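Local coordinates for inactive glucansucrase (Lactobacillus reuteri, PDB 5JBD), which is an inactive glucansucrase, a calcium-binding member of glycosyl hydrolase family 70, built around a TIM-barrel core with further domains attached to it, at residues A[249-254]-A[827-833]; A[265-271]-A[727-731]; A[340-346]-A[383-389]; A[506-510]-A[547-553]. All blocks are in the same frame, centred on the assembly; numbering follows the deposited sequence.

Contact 1: residues A[249-254]-A[827-833]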
loop_
_atom_site.group_PDB
_atom_site.type_symbol
_atom_site.label_atom_id
_atom_site.label_comp_id
_atom_site.label_asym_id
_atom_site.label_seq_id
_atom_site.Cartn_x
_atom_site.Cartn_y
_atom_site.Cartn_z
ATOM N N PRO A 249 22.212 -7.106 0.167
ATOM C CA PRO A 249 22.243 -8.402 -0.543
ATOM C C PRO A 249 21.548 -9.570 0.158
ATOM O O PRO A 249 21.001 -10.445 -0.520
ATOM C CB PRO A 249 23.744 -8.693 -0.707
ATOM C CG PRO A 249 24.390 -7.363 -0.647
ATOM C CD PRO A 249 23.563 -6.551 0.319
ATOM N N VAL A 250 21.544 -9.576 1.492
ATOM C CA VAL A 250 20.815 -10.603 2.268
ATOM C C VAL A 250 19.299 -10.436 2.107
ATOM O O VAL A 250 18.571 -11.424 1.942
ATOM C CB VAL A 250 21.239 -10.632 3.768
ATOM C CG1 VAL A 250 20.420 -11.658 4.545
ATOM C CG2 VAL A 250 22.733 -10.947 3.910
ATOM N N VAL A 251 18.826 -9.194 2.137
ATOM C CA VAL A 251 17.419 -8.905 1.888
ATOM C C VAL A 251 17.043 -9.307 0.452
ATOM O O VAL A 251 15.954 -9.862 0.213
ATOM C CB VAL A 251 17.079 -7.425 2.168
ATOM C CG1 VAL A 251 15.628 -7.106 1.791
ATOM C CG2 VAL A 251 17.297 -7.117 3.643
ATOM N N GLN A 252 17.939 -9.057 -0.497
ATOM C CA GLN A 252 17.654 -9.381 -1.907
ATOM C C GLN A 252 17.478 -10.888 -2.074
ATOM O O GLN A 252 16.562 -11.321 -2.773
ATOM C CB GLN A 252 18.736 -8.831 -2.834
ATOM C CG GLN A 252 18.724 -7.311 -2.898
ATOM C CD GLN A 252 19.761 -6.727 -3.835
ATOM O OE1 GLN A 252 20.610 -7.431 -4.387
ATOM N NE2 GLN A 252 19.687 -5.418 -4.031
ATOM N N ALA A 253 18.322 -11.682 -1.394
ATOM C CA ALA A 253 18.154 -13.132 -1.390
ATOM C C ALA A 253 16.840 -13.545 -0.717
ATOM O O ALA A 253 16.140 -14.426 -1.219
ATOM C CB ALA A 253 19.348 -13.816 -0.727
ATOM N N GLU A 254 16.486 -12.904 0.395
ATOM C CA GLU A 254 15.197 -13.184 1.060
ATOM C C GLU A 254 13.964 -12.899 0.174
ATOM O O GLU A 254 12.975 -13.640 0.235
ATOM C CB GLU A 254 15.106 -12.473 2.434
ATOM C CG GLU A 254 13.745 -12.492 3.146
ATOM C CD GLU A 254 13.154 -13.878 3.387
ATOM O OE1 GLU A 254 13.884 -14.893 3.324
ATOM O OE2 GLU A 254 11.927 -13.946 3.650
ATOM N N PRO A 827 23.047 -11.158 -4.750
ATOM C CA PRO A 827 22.294 -11.552 -3.551
ATOM C C PRO A 827 23.054 -12.642 -2.762
ATOM O O PRO A 827 23.751 -13.476 -3.362
ATOM C CB PRO A 827 20.975 -12.087 -4.104
ATOM C CG PRO A 827 20.832 -11.460 -5.455
ATOM C CD PRO A 827 22.233 -11.253 -5.973
ATOM N N ASP A 828 22.939 -12.577 -1.442
ATOM C CA ASP A 828 23.767 -13.348 -0.507
ATOM C C ASP A 828 22.868 -14.356 0.206
ATOM O O ASP A 828 22.152 -13.991 1.139
ATOM C CB ASP A 828 24.412 -12.397 0.504
ATOM C CG ASP A 828 25.346 -13.105 1.490
ATOM O OD1 ASP A 828 25.515 -14.350 1.441
ATOM O OD2 ASP A 828 25.889 -12.388 2.341
ATOM N N PRO A 829 22.886 -15.619 -0.242
ATOM C CA PRO A 829 22.039 -16.625 0.374
ATOM C C PRO A 829 22.658 -17.268 1.636
ATOM O O PRO A 829 22.048 -18.186 2.200
ATOM C CB PRO A 829 21.915 -17.657 -0.738
ATOM C CG PRO A 829 23.269 -17.642 -1.362
ATOM C CD PRO A 829 23.769 -16.223 -1.255
ATOM N N THR A 830 23.834 -16.806 2.083
ATOM C CA THR A 830 24.528 -17.455 3.221
ATOM C C THR A 830 23.976 -17.075 4.593
ATOM O O THR A 830 24.406 -17.647 5.603
ATOM C CB THR A 830 26.051 -17.178 3.229
ATOM O OG1 THR A 830 26.308 -15.788 3.495
ATOM C CG2 THR A 830 26.698 -17.598 1.916
ATOM N N VAL A 831 23.054 -16.112 4.639
ATOM C CA VAL A 831 22.413 -15.668 5.867
ATOM C C VAL A 831 20.910 -15.766 5.651
ATOM O O VAL A 831 20.399 -15.309 4.615
ATOM C CB VAL A 831 22.812 -14.210 6.213
ATOM C CG1 VAL A 831 22.031 -13.696 7.415
ATOM C CG2 VAL A 831 24.310 -14.115 6.457
ATOM N N ARG A 832 20.217 -16.386 6.598
ATOM C CA ARG A 832 18.764 -16.489 6.563
ATOM C C ARG A 832 18.164 -15.405 7.446
ATOM O O ARG A 832 18.601 -15.213 8.583
ATOM C CB ARG A 832 18.303 -17.859 7.048
ATOM C CG ARG A 832 18.701 -19.000 6.115
ATOM C CD ARG A 832 18.198 -20.353 6.600
ATOM N NE ARG A 832 16.740 -20.399 6.818
ATOM C CZ ARG A 832 16.069 -21.488 7.216
ATOM N NH1 ARG A 832 16.708 -22.645 7.448
ATOM N NH2 ARG A 832 14.747 -21.430 7.385
ATOM N N ILE A 833 17.162 -14.698 6.926
ATOM C CA ILE A 833 16.411 -13.744 7.745
ATOM C C ILE A 833 15.273 -14.486 8.472
ATOM O O ILE A 833 14.200 -14.705 7.906
ATOM C CB ILE A 833 15.863 -12.563 6.909
ATOM C CG1 ILE A 833 17.035 -11.812 6.264
ATOM C CG2 ILE A 833 15.045 -11.633 7.800
ATOM C CD1 ILE A 833 16.645 -10.627 5.392
HETATM O O HOH W 1 18.568 -14.206 2.790
HETATM O O HOH W 2 16.366 -15.229 4.343
#
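The first turn of helix 249-263 is wrapped by the loop 827-833, and an Asx turn from Asp828 to Thr830 bends that loop round the side chain of Val250. Pro249 O accepts two backbone N-H groups: that of Ala253, within the helix, and that of Asp828, across the contact at 3.0 Å and nearly straight (169°). The two donors reach the oxygen from opposite faces of the carbonyl plane. The carboxylate of Asp828 shapes its own loop, with OD1 taking the Thr830 hydroxyl OG1 at 2.6 Å and, from above the carboxylate plane, Thr830 N. Its OD2 lies beside Val250 CG2, the two side chains pointing the same way. Val831 crosses Val250 at about a right angle, and Val250 CG1 meets Ile833 CG1 at 3.8 Å. Ile833 CD1 goes further, to 3.8 Å from Glu254 CB. On the flank formed by Pro827, Ala253 CB rests 3.4 Å from Asp828 O. Glu254 OE2 is held by Tyr713 and Gln797, beyond the contact. Two waters fill in where the backbones diverge: one donates to both Val250 O and Val831 O, the other donates to Glu254 OE1 at 2.7 Å and accepts from Ile833 N at 2.8 Å.

Contact 2: residues A[265-271]-A[727-731]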
loop_
_atom_site.group_PDB
_atom_site.type_symbol
_atom_site.label_atom_id
_atom_site.label_comp_id
_atom_site.label_asym_id
_atom_site.label_seq_id
_atom_site.Cartn_x
_atom_site.Cartn_y
_atom_site.Cartn_z
ATOM N N TYR A 265 2.954 -21.806 -3.351
ATOM C CA TYR A 265 2.308 -21.703 -2.023
ATOM C C TYR A 265 1.629 -22.989 -1.525
ATOM O O TYR A 265 1.979 -23.523 -0.454
ATOM C CB TYR A 265 1.325 -20.521 -1.983
ATOM C CG TYR A 265 0.610 -20.391 -0.657
ATOM C CD1 TYR A 265 1.292 -19.957 0.477
ATOM C CD2 TYR A 265 -0.729 -20.740 -0.523
ATOM C CE1 TYR A 265 0.665 -19.866 1.707
ATOM C CE2 TYR A 265 -1.380 -20.622 0.702
ATOM C CZ TYR A 265 -0.674 -20.181 1.809
ATOM O OH TYR A 265 -1.279 -20.103 3.037
ATOM N N GLY A 266 0.650 -23.479 -2.274
ATOM C CA GLY A 266 -0.105 -24.661 -1.852
ATOM C C GLY A 266 0.777 -25.901 -1.668
ATOM O O GLY A 266 0.664 -26.617 -0.661
ATOM N N LYS A 267 1.652 -26.155 -2.644
ATOM C CA LYS A 267 2.568 -27.309 -2.581
ATOM C C LYS A 267 3.433 -27.253 -1.338
ATOM O O LYS A 267 3.584 -28.242 -0.652
ATOM C CB LYS A 267 3.458 -27.386 -3.825
ATOM C CG LYS A 267 2.712 -27.922 -5.028
ATOM C CD LYS A 267 3.557 -28.261 -6.227
ATOM C CE LYS A 267 2.736 -29.036 -7.264
ATOM N NZ LYS A 267 3.424 -29.199 -8.571
ATOM N N LEU A 268 3.965 -26.075 -1.048
ATOM C CA LEU A 268 4.874 -25.902 0.072
ATOM C C LEU A 268 4.201 -25.926 1.450
ATOM O O LEU A 268 4.856 -26.240 2.436
ATOM C CB LEU A 268 5.669 -24.614 -0.099
ATOM C CG LEU A 268 6.643 -24.624 -1.275
ATOM C CD1 LEU A 268 7.257 -23.250 -1.423
ATOM C CD2 LEU A 268 7.714 -25.702 -1.097
ATOM N N MET A 269 2.908 -25.607 1.514
ATOM C CA MET A 269 2.150 -25.667 2.780
ATOM C C MET A 269 1.443 -27.000 3.008
ATOM O O MET A 269 0.930 -27.239 4.095
ATOM C CB MET A 269 1.105 -24.547 2.827
ATOM C CG MET A 269 1.701 -23.148 2.931
ATOM S SD MET A 269 2.792 -22.899 4.354
ATOM C CE MET A 269 1.639 -23.191 5.702
ATOM N N GLY A 270 1.424 -27.867 1.998
ATOM C CA GLY A 270 0.606 -29.072 2.039
ATOM C C GLY A 270 -0.885 -28.774 1.939
ATOM O O GLY A 270 -1.712 -29.568 2.381
ATOM N N TYR A 271 -1.228 -27.643 1.323
ATOM C CA TYR A 271 -2.612 -27.296 1.041
ATOM C C TYR A 271 -2.916 -27.780 -0.394
ATOM O O TYR A 271 -2.226 -28.672 -0.906
ATOM C CB TYR A 271 -2.809 -25.789 1.208
ATOM C CG TYR A 271 -2.574 -25.220 2.597
ATOM C CD1 TYR A 271 -2.581 -26.023 3.742
ATOM C CD2 TYR A 271 -2.396 -23.859 2.768
ATOM C CE1 TYR A 271 -2.374 -25.482 4.996
ATOM C CE2 TYR A 271 -2.201 -23.309 4.021
ATOM C CZ TYR A 271 -2.197 -24.122 5.135
ATOM O OH TYR A 271 -1.998 -23.577 6.381
ATOM N N GLY A 727 -5.309 -19.592 4.809
ATOM C CA GLY A 727 -4.377 -20.049 3.793
ATOM C C GLY A 727 -4.902 -21.255 3.034
ATOM O O GLY A 727 -4.697 -21.362 1.815
ATOM N N GLU A 728 -5.574 -22.163 3.750
ATOM C CA GLU A 728 -6.173 -23.348 3.125
ATOM C C GLU A 728 -7.248 -22.932 2.126
ATOM O O GLU A 728 -7.338 -23.470 1.024
ATOM C CB GLU A 728 -6.820 -24.288 4.160
ATOM C CG GLU A 728 -6.841 -25.721 3.732
ATOM C CD GLU A 728 -7.439 -26.644 4.782
ATOM O OE1 GLU A 728 -6.955 -26.675 5.938
ATOM O OE2 GLU A 728 -8.398 -27.342 4.439
ATOM N N GLU A 729 -8.079 -21.984 2.536
ATOM C CA GLU A 729 -9.113 -21.434 1.650
ATOM C C GLU A 729 -8.486 -20.762 0.409
ATOM O O GLU A 729 -8.903 -21.029 -0.715
ATOM C CB GLU A 729 -10.005 -20.465 2.421
ATOM C CG GLU A 729 -11.018 -21.156 3.332
ATOM C CD GLU A 729 -11.715 -20.218 4.296
ATOM O OE1 GLU A 729 -11.251 -19.060 4.476
ATOM O OE2 GLU A 729 -12.733 -20.644 4.902
ATOM N N LEU A 730 -7.461 -19.936 0.632
ATOM C CA LEU A 730 -6.718 -19.297 -0.459
ATOM C C LEU A 730 -6.230 -20.318 -1.499
ATOM O O LEU A 730 -6.450 -20.148 -2.705
ATOM C CB LEU A 730 -5.527 -18.494 0.078
ATOM C CG LEU A 730 -4.567 -17.875 -0.957
ATOM C CD1 LEU A 730 -5.305 -16.987 -1.945
ATOM C CD2 LEU A 730 -3.481 -17.073 -0.268
ATOM N N ALA A 731 -5.585 -21.385 -1.035
ATOM C CA ALA A 731 -5.078 -22.408 -1.956
ATOM C C ALA A 731 -6.186 -23.089 -2.764
ATOM O O ALA A 731 -6.015 -23.340 -3.964
ATOM C CB ALA A 731 -4.257 -23.449 -1.209
HETATM O O HOH W 3 -5.168 -22.386 6.676
#
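Tyr271 lays its ring along the first turn of helix 727-739, touching Ala731, Glu728 and Gly727 in succession. Its CB meets Ala731 CB at 3.7 Å. With CG anti to the carbonyl carbon (chi1 -63°), the ring then runs back toward the start of the helix: CG stands 4.1 Å from Glu728 CA, which lies over one face near the rim, and CD2 comes to 3.5 Å from Gly727 O. Farther out, CE2 is 3.5 Å from Gly727 C. The hydroxyl at the tip has a weak link to a water that accepts from Glu728 N. Met269 CB covers the opposite face of the ring, while Tyr265 OH lies at its edge. Tyr265 also approaches Gly727, its OH 3.2 Å from Gly727 CA and its CE2 4.2 Å from Leu730 CD2; Gly727, having no side chain, lets both aromatic rings come close to the backbone. Tyr271 is brought round by a turn that fits a Schellman motif, with Gly270 at positive phi and Tyr271 N bonded to Gly266 O at 2.9 Å. The axes of 265-269 and 727-731 pass 10.1 Å apart at a crossing angle of -134°. These helices precede strands 279-282 and 743-748, neighbours in the parallel barrel sheet, and Leu730 also packs on Tyr671 of helix 670-676.

Contact 3: residues A[340-346]-A[383-389]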
loop_
_atom_site.group_PDB
_atom_site.type_symbol
_atom_site.label_atom_id
_atom_site.label_comp_id
_atom_site.label_asym_id
_atom_site.label_seq_id
_atom_site.Cartn_x
_atom_site.Cartn_y
_atom_site.Cartn_z
ATOM N N TYR A 340 4.508 -2.142 -17.390
ATOM C CA TYR A 340 4.485 -0.751 -16.917
ATOM C C TYR A 340 3.034 -0.322 -16.613
ATOM O O TYR A 340 2.136 -0.602 -17.408
ATOM C CB TYR A 340 5.109 0.188 -18.003
ATOM C CG TYR A 340 4.763 1.634 -17.790
ATOM C CD1 TYR A 340 5.349 2.350 -16.762
ATOM C CD2 TYR A 340 3.826 2.291 -18.601
ATOM C CE1 TYR A 340 4.999 3.670 -16.514
ATOM C CE2 TYR A 340 3.487 3.620 -18.375
ATOM C CZ TYR A 340 4.066 4.300 -17.316
ATOM O OH TYR A 340 3.723 5.611 -17.046
ATOM N N MET A 341 2.794 0.385 -15.503
ATOM C CA MET A 341 1.431 0.897 -15.201
ATOM C C MET A 341 1.192 2.250 -15.871
ATOM O O MET A 341 1.832 3.247 -15.527
ATOM C CB MET A 341 1.191 1.023 -13.686
ATOM C CG MET A 341 -0.266 1.269 -13.320
ATOM S SD MET A 341 -0.664 1.041 -11.571
ATOM C CE MET A 341 -0.667 2.731 -10.979
ATOM N N ASP A 342 0.267 2.286 -16.828
ATOM C CA ASP A 342 -0.030 3.511 -17.591
ATOM C C ASP A 342 -0.963 4.442 -16.803
ATOM O O ASP A 342 -2.147 4.597 -17.130
ATOM C CB ASP A 342 -0.609 3.144 -18.974
ATOM C CG ASP A 342 -0.785 4.344 -19.893
ATOM O OD1 ASP A 342 -0.200 5.436 -19.667
ATOM O OD2 ASP A 342 -1.504 4.187 -20.885
ATOM N N SER A 343 -0.408 5.073 -15.769
ATOM C CA SER A 343 -1.180 5.988 -14.937
ATOM C C SER A 343 -1.665 7.209 -15.718
ATOM O O SER A 343 -2.713 7.777 -15.392
ATOM C CB SER A 343 -0.382 6.411 -13.688
ATOM O OG SER A 343 0.735 7.215 -13.993
ATOM N N GLY A 344 -0.892 7.620 -16.736
ATOM C CA GLY A 344 -1.279 8.695 -17.626
ATOM C C GLY A 344 -2.672 8.526 -18.200
ATOM O O GLY A 344 -3.437 9.480 -18.239
ATOM N N GLU A 345 -2.998 7.295 -18.607
ATOM C CA GLU A 345 -4.314 6.987 -19.154
ATOM C C GLU A 345 -5.417 7.200 -18.126
ATOM O O GLU A 345 -6.488 7.706 -18.466
ATOM C CB GLU A 345 -4.366 5.550 -19.711
ATOM C CG GLU A 345 -5.727 5.065 -20.208
ATOM C CD GLU A 345 -6.191 5.730 -21.512
ATOM O OE1 GLU A 345 -5.370 6.370 -22.191
ATOM O OE2 GLU A 345 -7.395 5.628 -21.853
ATOM N N PHE A 346 -5.157 6.795 -16.883
ATOM C CA PHE A 346 -6.118 7.022 -15.798
ATOM C C PHE A 346 -6.428 8.509 -15.580
ATOM O O PHE A 346 -7.599 8.898 -15.524
ATOM C CB PHE A 346 -5.626 6.385 -14.486
ATOM C CG PHE A 346 -6.338 6.900 -13.269
ATOM C CD1 PHE A 346 -7.613 6.449 -12.956
ATOM C CD2 PHE A 346 -5.744 7.860 -12.457
ATOM C CE1 PHE A 346 -8.282 6.935 -11.830
ATOM C CE2 PHE A 346 -6.409 8.355 -11.341
ATOM C CZ PHE A 346 -7.676 7.900 -11.036
ATOM N N THR A 383 5.108 0.169 -25.417
ATOM C CA THR A 383 5.553 -0.300 -24.108
ATOM C C THR A 383 4.495 -1.219 -23.485
ATOM O O THR A 383 3.357 -0.765 -23.264
ATOM C CB THR A 383 5.789 0.890 -23.180
ATOM O OG1 THR A 383 6.740 1.757 -23.795
ATOM C CG2 THR A 383 6.297 0.433 -21.805
ATOM N N PRO A 384 4.851 -2.509 -23.213
ATOM C CA PRO A 384 3.908 -3.431 -22.553
ATOM C C PRO A 384 3.395 -2.842 -21.259
ATOM O O PRO A 384 4.194 -2.459 -20.397
ATOM C CB PRO A 384 4.767 -4.685 -22.283
ATOM C CG PRO A 384 5.797 -4.651 -23.348
ATOM C CD PRO A 384 6.123 -3.200 -23.540
ATOM N N ASN A 385 2.079 -2.693 -21.143
ATOM C CA ASN A 385 1.514 -1.902 -20.058
ATOM C C ASN A 385 0.161 -2.424 -19.594
ATOM O O ASN A 385 -0.518 -3.160 -20.318
ATOM C CB ASN A 385 1.390 -0.427 -20.454
ATOM C CG ASN A 385 0.305 -0.189 -21.474
ATOM O OD1 ASN A 385 -0.860 0.048 -21.127
ATOM N ND2 ASN A 385 0.664 -0.308 -22.740
ATOM N N TRP A 386 -0.193 -2.050 -18.368
ATOM C CA TRP A 386 -1.526 -2.276 -17.808
ATOM C C TRP A 386 -2.166 -0.922 -17.461
ATOM O O TRP A 386 -1.467 0.045 -17.154
ATOM C CB TRP A 386 -1.525 -3.246 -16.600
ATOM C CG TRP A 386 -0.743 -2.880 -15.376
ATOM C CD1 TRP A 386 0.602 -2.609 -15.288
ATOM C CD2 TRP A 386 -1.239 -2.842 -14.031
ATOM N NE1 TRP A 386 0.957 -2.369 -13.979
ATOM C CE2 TRP A 386 -0.148 -2.523 -13.186
ATOM C CE3 TRP A 386 -2.501 -3.049 -13.456
ATOM C CZ2 TRP A 386 -0.283 -2.391 -11.797
ATOM C CZ3 TRP A 386 -2.632 -2.929 -12.073
ATOM C CH2 TRP A 386 -1.527 -2.591 -11.263
ATOM N N SER A 387 -3.479 -0.838 -17.633
ATOM C CA SER A 387 -4.188 0.432 -17.489
ATOM C C SER A 387 -5.455 0.185 -16.698
ATOM O O SER A 387 -5.921 -0.952 -16.598
ATOM C CB SER A 387 -4.509 1.046 -18.872
ATOM O OG SER A 387 -5.222 0.126 -19.693
ATOM N N PHE A 388 -6.039 1.253 -16.181
ATOM C CA PHE A 388 -7.216 1.133 -15.335
ATOM C C PHE A 388 -8.069 2.395 -15.343
ATOM O O PHE A 388 -7.568 3.499 -15.586
ATOM C CB PHE A 388 -6.764 0.823 -13.888
ATOM C CG PHE A 388 -5.885 1.889 -13.309
ATOM C CD1 PHE A 388 -4.532 1.938 -13.639
ATOM C CD2 PHE A 388 -6.416 2.891 -12.520
ATOM C CE1 PHE A 388 -3.713 2.940 -13.145
ATOM C CE2 PHE A 388 -5.608 3.908 -12.028
ATOM C CZ PHE A 388 -4.259 3.922 -12.328
ATOM N N VAL A 389 -9.356 2.202 -15.026
ATOM C CA VAL A 389 -10.319 3.271 -14.713
ATOM C C VAL A 389 -10.313 3.575 -13.207
ATOM O O VAL A 389 -10.429 4.739 -12.798
ATOM C CB VAL A 389 -11.746 2.868 -15.163
ATOM C CG1 VAL A 389 -12.814 3.835 -14.643
ATOM C CG2 VAL A 389 -11.816 2.787 -16.697
HETATM O O HOH W 4 -2.672 2.002 -21.963
HETATM O O HOH W 5 -4.729 3.668 -16.753
#
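Met341 lies across Trp386 and reaches on to Phe388, and this apolar side is the tight part of the contact. Its CG sits over the face of the five-membered ring of the indole, and SD comes within 3.5 Å of Trp386 CZ2 in an oblique Met-aromatic contact. A bend at the last torsion (chi3 100°) turns CE to 3.7 Å from Phe388 CE1. Beyond it, Phe346 CB stands over the Phe388 ring, with Phe346 CG 3.3 Å from Phe388 CE2; the two ring planes are 21° apart but displaced, with little of one ring lying over the other. Trp386 NE1 is spent on Asn320 O. Backbone bonds join the segments as adjacent parallel strands of the TIM barrel, 340-341 and 385-388, in a beta-alpha-beta crossover through helix 343-354. Trp386 N donates to Tyr340 O, and Asp342 N to Trp386 O at 2.9 Å. Past these bonds the backbones separate, and a water bridges the gap, donating to Asp342 O and accepting from Phe388 N at 2.8 Å. The polar side, with Asp342 and Asn385, is looser: the two side chains lie side by side, their planes 83° apart, and a second water donates to Asp342 OD2 (2.7 Å) and Asn385 OD1. Asp342 OD2 also bonds Ser369, and Asn385 ND2 donates to Thr383 O at 2.8 Å, in its own amide plane.

Contact 4: residues A[506-510]-A[547-553]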
loop_
_atom_site.group_PDB
_atom_site.type_symbol
_atom_site.label_atom_id
_atom_site.label_comp_id
_atom_site.label_asym_id
_atom_site.label_seq_id
_atom_site.Cartn_x
_atom_site.Cartn_y
_atom_site.Cartn_z
ATOM N N LEU A 506 -14.842 13.362 -34.229
ATOM C CA LEU A 506 -15.979 13.589 -35.133
ATOM C C LEU A 506 -16.485 15.025 -35.054
ATOM O O LEU A 506 -17.027 15.546 -36.017
ATOM C CB LEU A 506 -17.111 12.602 -34.830
ATOM C CG LEU A 506 -16.734 11.120 -34.947
ATOM C CD1 LEU A 506 -17.857 10.260 -34.388
ATOM C CD2 LEU A 506 -16.380 10.702 -36.378
ATOM N N ASN A 507 -16.344 15.644 -33.889
ATOM C CA ASN A 507 -16.517 17.088 -33.731
ATOM C C ASN A 507 -15.617 17.465 -32.573
ATOM O O ASN A 507 -14.867 16.613 -32.124
ATOM C CB ASN A 507 -18.007 17.476 -33.538
ATOM C CG ASN A 507 -18.629 16.889 -32.269
ATOM O OD1 ASN A 507 -18.007 16.861 -31.207
ATOM N ND2 ASN A 507 -19.873 16.424 -32.381
ATOM N N ASN A 508 -15.681 18.692 -32.058
ATOM C CA ASN A 508 -14.694 19.119 -31.059
ATOM C C ASN A 508 -14.775 18.364 -29.724
ATOM O O ASN A 508 -13.787 18.332 -28.990
ATOM C CB ASN A 508 -14.762 20.634 -30.799
ATOM C CG ASN A 508 -13.503 21.176 -30.102
ATOM O OD1 ASN A 508 -12.371 20.736 -30.377
ATOM N ND2 ASN A 508 -13.700 22.105 -29.164
ATOM N N ASN A 509 -15.922 17.742 -29.432
ATOM C CA ASN A 509 -16.123 17.047 -28.161
ATOM C C ASN A 509 -16.562 15.587 -28.275
ATOM O O ASN A 509 -16.998 15.012 -27.284
ATOM C CB ASN A 509 -17.140 17.831 -27.321
ATOM C CG ASN A 509 -16.748 19.283 -27.161
ATOM O OD1 ASN A 509 -15.679 19.594 -26.643
ATOM N ND2 ASN A 509 -17.580 20.176 -27.658
ATOM N N LEU A 510 -16.394 14.969 -29.446
ATOM C CA LEU A 510 -16.855 13.598 -29.676
ATOM C C LEU A 510 -15.831 12.849 -30.511
ATOM O O LEU A 510 -15.375 13.373 -31.526
ATOM C CB LEU A 510 -18.197 13.626 -30.407
ATOM C CG LEU A 510 -18.844 12.296 -30.846
ATOM C CD1 LEU A 510 -19.475 11.583 -29.660
ATOM C CD2 LEU A 510 -19.894 12.573 -31.901
ATOM N N MET A 547 -24.226 18.786 -26.306
ATOM C CA MET A 547 -23.900 18.575 -27.716
ATOM C C MET A 547 -25.163 18.516 -28.558
ATOM O O MET A 547 -26.103 17.793 -28.226
ATOM C CB MET A 547 -23.079 17.287 -27.902
ATOM C CG MET A 547 -22.616 17.017 -29.328
ATOM S SD MET A 547 -21.623 15.518 -29.450
ATOM C CE MET A 547 -22.915 14.279 -29.292
ATOM N N ALA A 548 -25.188 19.296 -29.641
ATOM C CA ALA A 548 -26.342 19.334 -30.535
ATOM C C ALA A 548 -26.498 17.996 -31.253
ATOM O O ALA A 548 -25.509 17.311 -31.542
ATOM C CB ALA A 548 -26.200 20.470 -31.558
ATOM N N GLN A 549 -27.746 17.616 -31.522
ATOM C CA GLN A 549 -28.017 16.384 -32.255
ATOM C C GLN A 549 -27.487 16.501 -33.676
ATOM O O GLN A 549 -27.622 17.561 -34.309
ATOM C CB GLN A 549 -29.510 16.032 -32.255
ATOM C CG GLN A 549 -29.849 14.746 -33.003
ATOM C CD GLN A 549 -31.276 14.290 -32.736
ATOM O OE1 GLN A 549 -32.235 14.900 -33.208
ATOM N NE2 GLN A 549 -31.419 13.199 -32.001
ATOM N N GLN A 550 -26.904 15.406 -34.163
ATOM C CA GLN A 550 -26.287 15.350 -35.488
ATOM C C GLN A 550 -26.042 13.924 -35.942
ATOM O O GLN A 550 -26.044 12.993 -35.129
ATOM C CB GLN A 550 -24.946 16.091 -35.481
ATOM C CG GLN A 550 -23.835 15.404 -34.669
ATOM C CD GLN A 550 -22.733 16.369 -34.292
ATOM O OE1 GLN A 550 -21.736 16.481 -34.997
ATOM N NE2 GLN A 550 -22.937 17.120 -33.208
ATOM N N SER A 551 -25.787 13.778 -37.234
ATOM C CA SER A 551 -25.358 12.518 -37.823
ATOM C C SER A 551 -23.821 12.494 -37.903
ATOM O O SER A 551 -23.209 13.540 -38.084
ATOM C CB SER A 551 -25.959 12.377 -39.211
ATOM O OG SER A 551 -25.637 11.124 -39.778
ATOM N N VAL A 552 -23.222 11.311 -37.727
ATOM C CA VAL A 552 -21.773 11.128 -37.844
ATOM C C VAL A 552 -21.470 9.891 -38.677
ATOM O O VAL A 552 -22.266 8.957 -38.706
ATOM C CB VAL A 552 -21.084 10.998 -36.468
ATOM C CG1 VAL A 552 -21.232 12.297 -35.686
ATOM C CG2 VAL A 552 -21.652 9.836 -35.659
ATOM N N ALA A 553 -20.294 9.884 -39.313
ATOM C CA ALA A 553 -19.870 8.796 -40.187
ATOM C C ALA A 553 -18.647 8.109 -39.567
ATOM O O ALA A 553 -17.607 8.745 -39.414
ATOM C CB ALA A 553 -19.524 9.344 -41.563
#
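Asn507 and Gln550 set their amides obliquely against each other, the two planes 48° apart. Asn507 CG lies between the backbone N and the carbonyl carbon (chi1 63°), which directs ND2 across the contact, where it makes two weak hydrogen bonds: to Gln550 OE1 at 3.2 Å and to the sulfur SD of Met547 at 3.5 Å. Each amide is steadied from its own segment. Asn507 OD1 accepts Asn509 N in its carbonyl plane at 2.9 Å, forming an Asx turn, and Gln550 NE2 donates to Ala548 O at 3.1 Å. The extended Met547 chain bends only at its last torsion, and SD also meets Leu510 CB at 4.0 Å. Next to this polar pair lies an apolar layer: Leu506 crosses Val552 at about a right angle, CD1 coming 3.9 Å from Val552 CB, while Leu510 approaches more obliquely, its CD2 4.0 Å from Val552 CG1. Segment 506-510, with a type I turn from Asn507 to Leu510, joins the antiparallel strands 501-505 and 510-515 of a beta hairpin. Its partner leads into strand 550-555, which pairs with strand 596-605, and Val601 of that strand packs on both Leu510 and Met547.

Overall arrangement
From the N terminus, 249-254 and then 265-271 enter on successive helices, and each waits hundreds of residues for its partner. Contact 3 closes first, at 383-389, as a local crossover between barrel strands; contact 4 follows in series, closing at 547-553 within the antiparallel beta region. Both are nested inside the loop closed by contact 2 at 727-731, where the chain has returned to the barrel, and contact 2 is itself nested inside contact 1, closed at 827-833. No two cross. Contacts 1 and 2 thus tie early barrel helices to late parts of the sequence, whereas contact 4 stands apart, its centre about 61 Å from that of contact 1.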